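Local coordinates for aminotransferase, class I and II (Erwinia tasmaniensis, PDB 5Z0Q), which belongs to the class I and II aminotransferases, a family of pyridoxal-phosphate-dependent enzymes, and binds pyridoxal-5'-phosphate in a two-chain assembly, at residues L36-F45 with R364-L373; H310-S318 with W329-V337. One frame throughout, in Å; residues are numbered along the deposited sequence.

In the fold
Both contacts belong to the smaller five-stranded mixed sheet of this aminotransferase and to the helices packed on it, and their centres lie 19 Å apart. Contact 1 joins N-terminal residues 36-45 to residues 364-373 near the C-terminus, 319 positions on; contact 2, between 310-318 and 329-337, falls wholly within the chain that contact 1 spans. Strand 36-38 is one outermost strand of the sheet within the chain and 318-319 the other, with 349-353, 362-364 and 329-331 between them. The contacts meet where F365 packs on I330 and R364 on W329. The loop after strand 36-38 brings the A41 side chain to about 4 Å from pyridoxal-5'-phosphate, whereas contact 2 lies further out.

Contact 1. Residues L36-F45 with R364-L373; sequences LPLWIADTDF and RFNFGCPRQL
N366 and R364 grip the backbone of 38-42 where the chain leaves strand 36-38, an edge strand of the smaller sheet, and turns toward the cofactor. N366 does most of this: its side-chain ND2 donates to D42 O at 3.1 Å, from above that carbonyl's plane, and more weakly to I40 O, and its backbone N donates to L38 O. On its other side the amide closes an Asx turn, OD1 accepting from G368 N in the carbonyl plane at 2.9 Å, which fixes the rotation of the group. R364 NH2 reaches W39 O at 3.1 Å, nearly straight (162°) and in the guanidinium plane; a bend at chi3 (68°) turns the group toward this carbonyl. A41, centre of an inverse gamma turn, sets CB beside the guanidinium, and its side chain lies about 4 Å from pyridoxal-5'-phosphate. Further along, D44 N donates to G368 O, while D44 OD1 is held by W27. I40 packs on Y66 and D42 on G65 of the second subunit. Apolar packing finishes the contact: L38 lies alongside F365, pointing the same way, and F45 brings CE1 to within 4.0 Å of P370 CD.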
loop_
_atom_site.group_PDB
_atom_site.type_symbol
_atom_site.label_atom_id
_atom_site.label_comp_id
_atom_site.label_asym_id
_atom_site.label_seq_id
_atom_site.Cartn_x
_atom_site.Cartn_y
_atom_site.Cartn_z
ATOM N N LEU A 36 -12.766 -27.756 -3.115
ATOM C CA LEU A 36 -11.819 -27.221 -4.088
ATOM C C LEU A 36 -11.931 -25.702 -4.146
ATOM O O LEU A 36 -13.009 -25.182 -4.453
ATOM C CB LEU A 36 -12.075 -27.817 -5.466
ATOM C CG LEU A 36 -11.984 -29.339 -5.581
ATOM C CD1 LEU A 36 -12.158 -29.778 -7.028
ATOM C CD2 LEU A 36 -10.666 -29.849 -5.017
ATOM N N PRO A 37 -10.858 -24.959 -3.862
ATOM C CA PRO A 37 -10.932 -23.492 -3.937
ATOM C C PRO A 37 -10.973 -22.988 -5.370
ATOM O O PRO A 37 -9.988 -23.103 -6.107
ATOM C CB PRO A 37 -9.651 -23.035 -3.223
ATOM C CG PRO A 37 -9.114 -24.258 -2.526
ATOM C CD PRO A 37 -9.558 -25.417 -3.350
ATOM N N LEU A 38 -12.109 -22.427 -5.777
ATOM C CA LEU A 38 -12.286 -21.897 -7.126
ATOM C C LEU A 38 -13.006 -20.559 -7.070
ATOM O O LEU A 38 -13.903 -20.282 -7.874
ATOM C CB LEU A 38 -13.052 -22.881 -8.009
ATOM C CG LEU A 38 -12.499 -24.303 -8.113
ATOM C CD1 LEU A 38 -13.565 -25.247 -8.634
ATOM C CD2 LEU A 38 -11.268 -24.340 -9.004
ATOM N N TRP A 39 -12.619 -19.703 -6.120
ATOM C CA TRP A 39 -13.373 -18.487 -5.831
ATOM C C TRP A 39 -12.568 -17.229 -6.138
ATOM O O TRP A 39 -12.845 -16.570 -7.143
ATOM C CB TRP A 39 -13.864 -18.512 -4.379
ATOM C CG TRP A 39 -12.778 -18.649 -3.345
ATOM C CD1 TRP A 39 -11.963 -19.726 -3.144
ATOM C CD2 TRP A 39 -12.401 -17.673 -2.365
ATOM N NE1 TRP A 39 -11.097 -19.476 -2.108
ATOM C CE2 TRP A 39 -11.346 -18.224 -1.611
ATOM C CE3 TRP A 39 -12.850 -16.386 -2.055
ATOM C CZ2 TRP A 39 -10.735 -17.534 -0.569
ATOM C CZ3 TRP A 39 -12.243 -15.703 -1.020
ATOM C CH2 TRP A 39 -11.197 -16.277 -0.288
ATOM N N ILE A 40 -11.579 -16.873 -5.317
ATOM C CA ILE A 40 -10.922 -15.578 -5.449
ATOM C C ILE A 40 -10.176 -15.502 -6.777
ATOM O O ILE A 40 -9.660 -16.504 -7.294
ATOM C CB ILE A 40 -9.988 -15.322 -4.249
ATOM C CG1 ILE A 40 -9.623 -13.839 -4.153
ATOM C CG2 ILE A 40 -8.737 -16.180 -4.334
ATOM C CD1 ILE A 40 -8.871 -13.480 -2.887
ATOM N N ALA A 41 -10.129 -14.296 -7.346
ATOM C CA ALA A 41 -9.703 -14.099 -8.732
ATOM C C ALA A 41 -8.177 -14.023 -8.817
ATOM O O ALA A 41 -7.572 -12.965 -9.006
ATOM C CB ALA A 41 -10.359 -12.856 -9.312
ATOM N N ASP A 42 -7.553 -15.190 -8.678
ATOM C CA ASP A 42 -6.134 -15.343 -8.956
ATOM C C ASP A 42 -5.896 -16.762 -9.449
ATOM O O ASP A 42 -6.648 -17.683 -9.117
ATOM C CB ASP A 42 -5.264 -15.033 -7.726
ATOM C CG ASP A 42 -5.398 -16.073 -6.626
ATOM O OD1 ASP A 42 -6.459 -16.724 -6.537
ATOM O OD2 ASP A 42 -4.440 -16.231 -5.840
ATOM N N THR A 43 -4.858 -16.928 -10.256
ATOM C CA THR A 43 -4.556 -18.232 -10.821
ATOM C C THR A 43 -3.546 -18.972 -9.952
ATOM O O THR A 43 -2.850 -18.383 -9.120
ATOM C CB THR A 43 -4.026 -18.094 -12.250
ATOM O OG1 THR A 43 -2.822 -17.316 -12.247
ATOM C CG2 THR A 43 -5.060 -17.414 -13.137
ATOM N N ASP A 44 -3.482 -20.289 -10.148
ATOM C CA ASP A 44 -2.522 -21.139 -9.461
ATOM C C ASP A 44 -1.221 -21.292 -10.240
ATOM O O ASP A 44 -0.460 -22.232 -9.984
ATOM C CB ASP A 44 -3.136 -22.515 -9.191
ATOM C CG ASP A 44 -4.373 -22.439 -8.317
ATOM O OD1 ASP A 44 -4.432 -21.550 -7.440
ATOM O OD2 ASP A 44 -5.288 -23.268 -8.505
ATOM N N PHE A 45 -0.948 -20.387 -11.175
ATOM C CA PHE A 45 0.193 -20.513 -12.069
ATOM C C PHE A 45 1.414 -19.807 -11.496
ATOM O O PHE A 45 1.320 -18.686 -10.986
ATOM C CB PHE A 45 -0.139 -19.935 -13.447
ATOM C CG PHE A 45 -1.340 -20.563 -14.096
ATOM C CD1 PHE A 45 -1.622 -21.907 -13.912
ATOM C CD2 PHE A 45 -2.191 -19.808 -14.884
ATOM C CE1 PHE A 45 -2.728 -22.486 -14.506
ATOM C CE2 PHE A 45 -3.299 -20.381 -15.481
ATOM C CZ PHE A 45 -3.567 -21.721 -15.292
ATOM N N ARG A 364 -19.464 -17.635 -9.266
ATOM C CA ARG A 364 -18.325 -17.326 -10.117
ATOM C C ARG A 364 -17.340 -18.488 -10.098
ATOM O O ARG A 364 -16.908 -18.927 -9.027
ATOM C CB ARG A 364 -17.638 -16.032 -9.677
ATOM C CG ARG A 364 -16.770 -15.411 -10.765
ATOM C CD ARG A 364 -16.142 -14.099 -10.324
ATOM N NE ARG A 364 -15.140 -14.293 -9.280
ATOM C CZ ARG A 364 -14.316 -13.344 -8.851
ATOM N NH1 ARG A 364 -14.372 -12.127 -9.378
ATOM N NH2 ARG A 364 -13.433 -13.609 -7.897
ATOM N N PHE A 365 -16.993 -18.982 -11.283
ATOM C CA PHE A 365 -16.127 -20.143 -11.443
ATOM C C PHE A 365 -14.736 -19.676 -11.856
ATOM O O PHE A 365 -14.580 -19.010 -12.886
ATOM C CB PHE A 365 -16.704 -21.102 -12.485
ATOM C CG PHE A 365 -16.134 -22.493 -12.424
ATOM C CD1 PHE A 365 -14.818 -22.739 -12.777
ATOM C CD2 PHE A 365 -16.925 -23.560 -12.036
ATOM C CE1 PHE A 365 -14.298 -24.016 -12.726
ATOM C CE2 PHE A 365 -16.409 -24.841 -11.986
ATOM C CZ PHE A 365 -15.095 -25.067 -12.332
ATOM N N ASN A 366 -13.730 -20.033 -11.064
ATOM C CA ASN A 366 -12.339 -19.702 -11.362
ATOM C C ASN A 366 -11.697 -20.924 -12.010
ATOM O O ASN A 366 -11.311 -21.874 -11.324
ATOM C CB ASN A 366 -11.597 -19.282 -10.096
ATOM C CG ASN A 366 -10.221 -18.702 -10.384
ATOM O OD1 ASN A 366 -9.619 -18.973 -11.424
ATOM N ND2 ASN A 366 -9.715 -17.900 -9.454
ATOM N N PHE A 367 -11.585 -20.904 -13.338
ATOM C CA PHE A 367 -10.893 -21.959 -14.065
ATOM C C PHE A 367 -9.456 -21.577 -14.405
ATOM O O PHE A 367 -8.872 -22.140 -15.338
ATOM C CB PHE A 367 -11.668 -22.346 -15.328
ATOM C CG PHE A 367 -11.915 -21.208 -16.281
ATOM C CD1 PHE A 367 -11.006 -20.915 -17.285
ATOM C CD2 PHE A 367 -13.074 -20.455 -16.195
ATOM C CE1 PHE A 367 -11.237 -19.878 -18.171
ATOM C CE2 PHE A 367 -13.314 -19.419 -17.081
ATOM C CZ PHE A 367 -12.395 -19.130 -18.069
ATOM N N GLY A 368 -8.877 -20.631 -13.667
ATOM C CA GLY A 368 -7.468 -20.318 -13.795
ATOM C C GLY A 368 -6.623 -21.259 -12.963
ATOM O O GLY A 368 -6.159 -20.903 -11.876
ATOM N N CYS A 369 -6.419 -22.470 -13.470
ATOM C CA CYS A 369 -5.772 -23.539 -12.726
ATOM C C CYS A 369 -5.342 -24.613 -13.715
ATOM O O CYS A 369 -5.789 -24.608 -14.868
ATOM C CB CYS A 369 -6.720 -24.123 -11.665
ATOM S SG CYS A 369 -8.277 -24.738 -12.335
ATOM N N PRO A 370 -4.461 -25.531 -13.308
ATOM C CA PRO A 370 -4.105 -26.639 -14.201
ATOM C C PRO A 370 -5.329 -27.460 -14.577
ATOM O O PRO A 370 -6.269 -27.611 -13.794
ATOM C CB PRO A 370 -3.104 -27.460 -13.375
ATOM C CG PRO A 370 -3.296 -27.008 -11.963
ATOM C CD PRO A 370 -3.678 -25.568 -12.062
ATOM N N ARG A 371 -5.304 -27.989 -15.803
ATOM C CA ARG A 371 -6.474 -28.669 -16.351
ATOM C C ARG A 371 -6.858 -29.893 -15.529
ATOM O O ARG A 371 -8.040 -30.257 -15.474
ATOM C CB ARG A 371 -6.210 -29.058 -17.807
ATOM C CG ARG A 371 -7.418 -29.613 -18.538
ATOM C CD ARG A 371 -7.144 -29.768 -20.026
ATOM N NE ARG A 371 -6.838 -28.490 -20.663
ATOM C CZ ARG A 371 -5.645 -28.163 -21.152
ATOM N NH1 ARG A 371 -4.641 -29.029 -21.088
ATOM N NH2 ARG A 371 -5.456 -26.977 -21.712
ATOM N N GLN A 372 -5.885 -30.538 -14.882
ATOM C CA GLN A 372 -6.200 -31.690 -14.043
ATOM C C GLN A 372 -7.106 -31.294 -12.883
ATOM O O GLN A 372 -8.001 -32.055 -12.494
ATOM C CB GLN A 372 -4.913 -32.332 -13.528
ATOM C CG GLN A 372 -5.126 -33.633 -12.775
ATOM C CD GLN A 372 -3.855 -34.150 -12.131
ATOM O OE1 GLN A 372 -3.696 -34.090 -10.912
ATOM N NE2 GLN A 372 -2.943 -34.664 -12.948
ATOM N N LEU A 373 -6.893 -30.102 -12.319
ATOM C CA LEU A 373 -7.759 -29.631 -11.244
ATOM C C LEU A 373 -9.124 -29.205 -11.771
ATOM O O LEU A 373 -10.123 -29.303 -11.050
ATOM C CB LEU A 373 -7.088 -28.478 -10.496
ATOM C CG LEU A 373 -7.823 -27.937 -9.267
ATOM C CD1 LEU A 373 -8.083 -29.050 -8.261
ATOM C CD2 LEU A 373 -7.040 -26.801 -8.626
#

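Contact 2. Residues H310-S318 with W329-V337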
loop_
_atom_site.group_PDB
_atom_site.type_symbol
_atom_site.label_atom_id
_atom_site.label_comp_id
_atom_site.label_asym_id
_atom_site.label_seq_id
_atom_site.Cartn_x
_atom_site.Cartn_y
_atom_site.Cartn_z
ATOM N N HIS A 310 -19.301 -28.132 -20.587
ATOM C CA HIS A 310 -19.737 -29.003 -19.502
ATOM C C HIS A 310 -20.925 -28.420 -18.745
ATOM O O HIS A 310 -21.843 -29.157 -18.363
ATOM C CB HIS A 310 -18.580 -29.265 -18.540
ATOM C CG HIS A 310 -18.870 -30.325 -17.526
ATOM N ND1 HIS A 310 -18.632 -31.662 -17.762
ATOM C CD2 HIS A 310 -19.390 -30.248 -16.278
ATOM C CE1 HIS A 310 -18.988 -32.363 -16.700
ATOM N NE2 HIS A 310 -19.451 -31.528 -15.786
ATOM N N VAL A 311 -20.926 -27.105 -18.519
ATOM C CA VAL A 311 -21.989 -26.487 -17.732
ATOM C C VAL A 311 -23.316 -26.544 -18.477
ATOM O O VAL A 311 -24.371 -26.786 -17.876
ATOM C CB VAL A 311 -21.606 -25.042 -17.359
ATOM C CG1 VAL A 311 -22.823 -24.272 -16.864
ATOM C CG2 VAL A 311 -20.518 -25.043 -16.300
ATOM N N ASN A 312 -23.290 -26.336 -19.794
ATOM C CA ASN A 312 -24.531 -26.301 -20.558
ATOM C C ASN A 312 -25.179 -27.675 -20.686
ATOM O O ASN A 312 -26.371 -27.753 -21.001
ATOM C CB ASN A 312 -24.275 -25.701 -21.941
ATOM C CG ASN A 312 -23.808 -24.258 -21.870
ATOM O OD1 ASN A 312 -22.827 -23.877 -22.509
ATOM N ND2 ASN A 312 -24.506 -23.447 -21.081
ATOM N N ARG A 313 -24.431 -28.754 -20.447
ATOM C CA ARG A 313 -25.020 -30.088 -20.458
ATOM C C ARG A 313 -25.702 -30.440 -19.143
ATOM O O ARG A 313 -26.564 -31.326 -19.130
ATOM C CB ARG A 313 -23.960 -31.145 -20.774
ATOM C CG ARG A 313 -23.482 -31.145 -22.213
ATOM C CD ARG A 313 -22.884 -32.493 -22.585
ATOM N NE ARG A 313 -22.364 -32.511 -23.948
ATOM C CZ ARG A 313 -21.080 -32.364 -24.258
ATOM N NH1 ARG A 313 -20.181 -32.190 -23.299
ATOM N NH2 ARG A 313 -20.695 -32.394 -25.527
ATOM N N LEU A 314 -25.334 -29.779 -18.048
ATOM C CA LEU A 314 -25.958 -30.067 -16.766
ATOM C C LEU A 314 -27.354 -29.450 -16.717
ATOM O O LEU A 314 -27.564 -28.344 -17.225
ATOM C CB LEU A 314 -25.095 -29.539 -15.620
ATOM C CG LEU A 314 -23.695 -30.155 -15.540
ATOM C CD1 LEU A 314 -22.896 -29.537 -14.406
ATOM C CD2 LEU A 314 -23.777 -31.667 -15.380
ATOM N N PRO A 315 -28.337 -30.145 -16.116
ATOM C CA PRO A 315 -29.747 -29.748 -16.227
ATOM C C PRO A 315 -30.206 -28.771 -15.144
ATOM O O PRO A 315 -31.221 -28.988 -14.474
ATOM C CB PRO A 315 -30.478 -31.085 -16.118
ATOM C CG PRO A 315 -29.629 -31.862 -15.159
ATOM C CD PRO A 315 -28.192 -31.428 -15.405
ATOM N N GLY A 316 -29.469 -27.679 -14.971
ATOM C CA GLY A 316 -29.857 -26.682 -13.995
ATOM C C GLY A 316 -28.953 -25.469 -13.974
ATOM O O GLY A 316 -29.107 -24.582 -13.128
ATOM N N LEU A 317 -28.005 -25.416 -14.906
ATOM C CA LEU A 317 -27.022 -24.347 -14.959
ATOM C C LEU A 317 -26.938 -23.789 -16.370
ATOM O O LEU A 317 -27.023 -24.535 -17.350
ATOM C CB LEU A 317 -25.641 -24.842 -14.514
ATOM C CG LEU A 317 -25.577 -25.571 -13.171
ATOM C CD1 LEU A 317 -24.191 -26.148 -12.946
ATOM C CD2 LEU A 317 -25.964 -24.640 -12.035
ATOM N N SER A 318 -26.778 -22.472 -16.463
ATOM C CA SER A 318 -26.520 -21.788 -17.722
ATOM C C SER A 318 -25.288 -20.915 -17.546
ATOM O O SER A 318 -25.086 -20.325 -16.481
ATOM C CB SER A 318 -27.713 -20.932 -18.159
ATOM O OG SER A 318 -28.893 -21.710 -18.264
ATOM N N TRP A 329 -18.984 -17.057 -15.020
ATOM C CA TRP A 329 -20.262 -16.597 -14.481
ATOM C C TRP A 329 -21.348 -17.614 -14.822
ATOM O O TRP A 329 -21.794 -17.694 -15.972
ATOM C CB TRP A 329 -20.589 -15.216 -15.049
ATOM C CG TRP A 329 -21.630 -14.422 -14.312
ATOM C CD1 TRP A 329 -22.724 -13.817 -14.855
ATOM C CD2 TRP A 329 -21.662 -14.124 -12.909
ATOM N NE1 TRP A 329 -23.442 -13.167 -13.880
ATOM C CE2 TRP A 329 -22.811 -13.341 -12.676
ATOM C CE3 TRP A 329 -20.838 -14.449 -11.827
ATOM C CZ2 TRP A 329 -23.154 -12.875 -11.409
ATOM C CZ3 TRP A 329 -21.181 -13.986 -10.568
ATOM C CH2 TRP A 329 -22.328 -13.209 -10.371
ATOM N N ILE A 330 -21.781 -18.380 -13.822
ATOM C CA ILE A 330 -22.698 -19.501 -14.011
ATOM C C ILE A 330 -24.030 -19.174 -13.349
ATOM O O ILE A 330 -24.075 -18.853 -12.155
ATOM C CB ILE A 330 -22.118 -20.803 -13.433
ATOM C CG1 ILE A 330 -20.750 -21.103 -14.048
ATOM C CG2 ILE A 330 -23.080 -21.962 -13.657
ATOM C CD1 ILE A 330 -20.066 -22.305 -13.440
ATOM N N ASP A 331 -25.113 -19.274 -14.120
ATOM C CA ASP A 331 -26.461 -19.078 -13.592
ATOM C C ASP A 331 -26.927 -20.375 -12.941
ATOM O O ASP A 331 -27.138 -21.381 -13.624
ATOM C CB ASP A 331 -27.415 -18.648 -14.704
ATOM C CG ASP A 331 -28.802 -18.283 -14.183
ATOM O OD1 ASP A 331 -29.029 -18.370 -12.957
ATOM O OD2 ASP A 331 -29.665 -17.903 -15.004
ATOM N N ALA A 332 -27.094 -20.350 -11.618
ATOM C CA ALA A 332 -27.558 -21.505 -10.863
ATOM C C ALA A 332 -28.989 -21.330 -10.366
ATOM O O ALA A 332 -29.399 -22.007 -9.418
ATOM C CB ALA A 332 -26.617 -21.787 -9.693
ATOM N N SER A 333 -29.757 -20.431 -10.986
ATOM C CA SER A 333 -31.139 -20.222 -10.574
ATOM C C SER A 333 -32.016 -21.434 -10.859
ATOM O O SER A 333 -33.039 -21.612 -10.190
ATOM C CB SER A 333 -31.719 -18.989 -11.268
ATOM O OG SER A 333 -31.709 -19.146 -12.677
ATOM N N GLY A 334 -31.639 -22.270 -11.824
ATOM C CA GLY A 334 -32.402 -23.462 -12.136
ATOM C C GLY A 334 -32.336 -24.558 -11.096
ATOM O O GLY A 334 -33.019 -25.575 -11.251
ATOM N N LEU A 335 -31.538 -24.383 -10.041
ATOM C CA LEU A 335 -31.429 -25.407 -9.009
ATOM C C LEU A 335 -32.606 -25.360 -8.043
ATOM O O LEU A 335 -33.058 -26.404 -7.560
ATOM C CB LEU A 335 -30.112 -25.251 -8.248
ATOM C CG LEU A 335 -28.829 -25.330 -9.077
ATOM C CD1 LEU A 335 -27.606 -25.177 -8.185
ATOM C CD2 LEU A 335 -28.767 -26.634 -9.859
ATOM N N GLY A 336 -33.112 -24.164 -7.749
ATOM C CA GLY A 336 -34.204 -24.020 -6.810
ATOM C C GLY A 336 -33.799 -23.992 -5.355
ATOM O O GLY A 336 -34.677 -24.016 -4.485
ATOM N N VAL A 337 -32.505 -23.943 -5.061
ATOM C CA VAL A 337 -32.007 -23.901 -3.692
ATOM C C VAL A 337 -31.901 -22.448 -3.250
ATOM O O VAL A 337 -31.692 -21.540 -4.062
ATOM C CB VAL A 337 -30.655 -24.642 -3.581
ATOM C CG1 VAL A 337 -29.574 -23.920 -4.375
ATOM C CG2 VAL A 337 -30.241 -24.820 -2.124
#
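An antiparallel pairing at the outer edge of the smaller sheet joins S318, where the chain returns after helix 290-313, to D331 in strand 329-331. The two form a hydrogen-bonded pair: S318 N meets D331 O at 3.1 Å, in the carbonyl plane on a lone pair, and D331 N donates to S318 O almost along the C=O axis (169°). L317 CA adds a CA-H...O contact to D331 O. With CG anti to the backbone N (chi1 -174°), the D331 carboxylate lies on the side of the residues that follow. Its OD1 accepts both S333 N at 2.9 Å, in an Asx turn, and S333 OG at 2.8 Å, the two donors coming from the same face of the carboxylate. L317 CD2 packs against A332 CB at 3.7 Å and touches L335 CD2, while L317 also reaches F344 and M381. I330 uses both its branches: CG2 lies against L317 CB and V311 CG1, and CD1 against V311 CG2, 4.0 Å away. The chemistry thus divides: two backbone bonds set the S318-D331 pair, two bonds on one carboxylate oxygen shape the turn that follows, and I330 joins strand 329-331 to V311 near the end of helix 290-313.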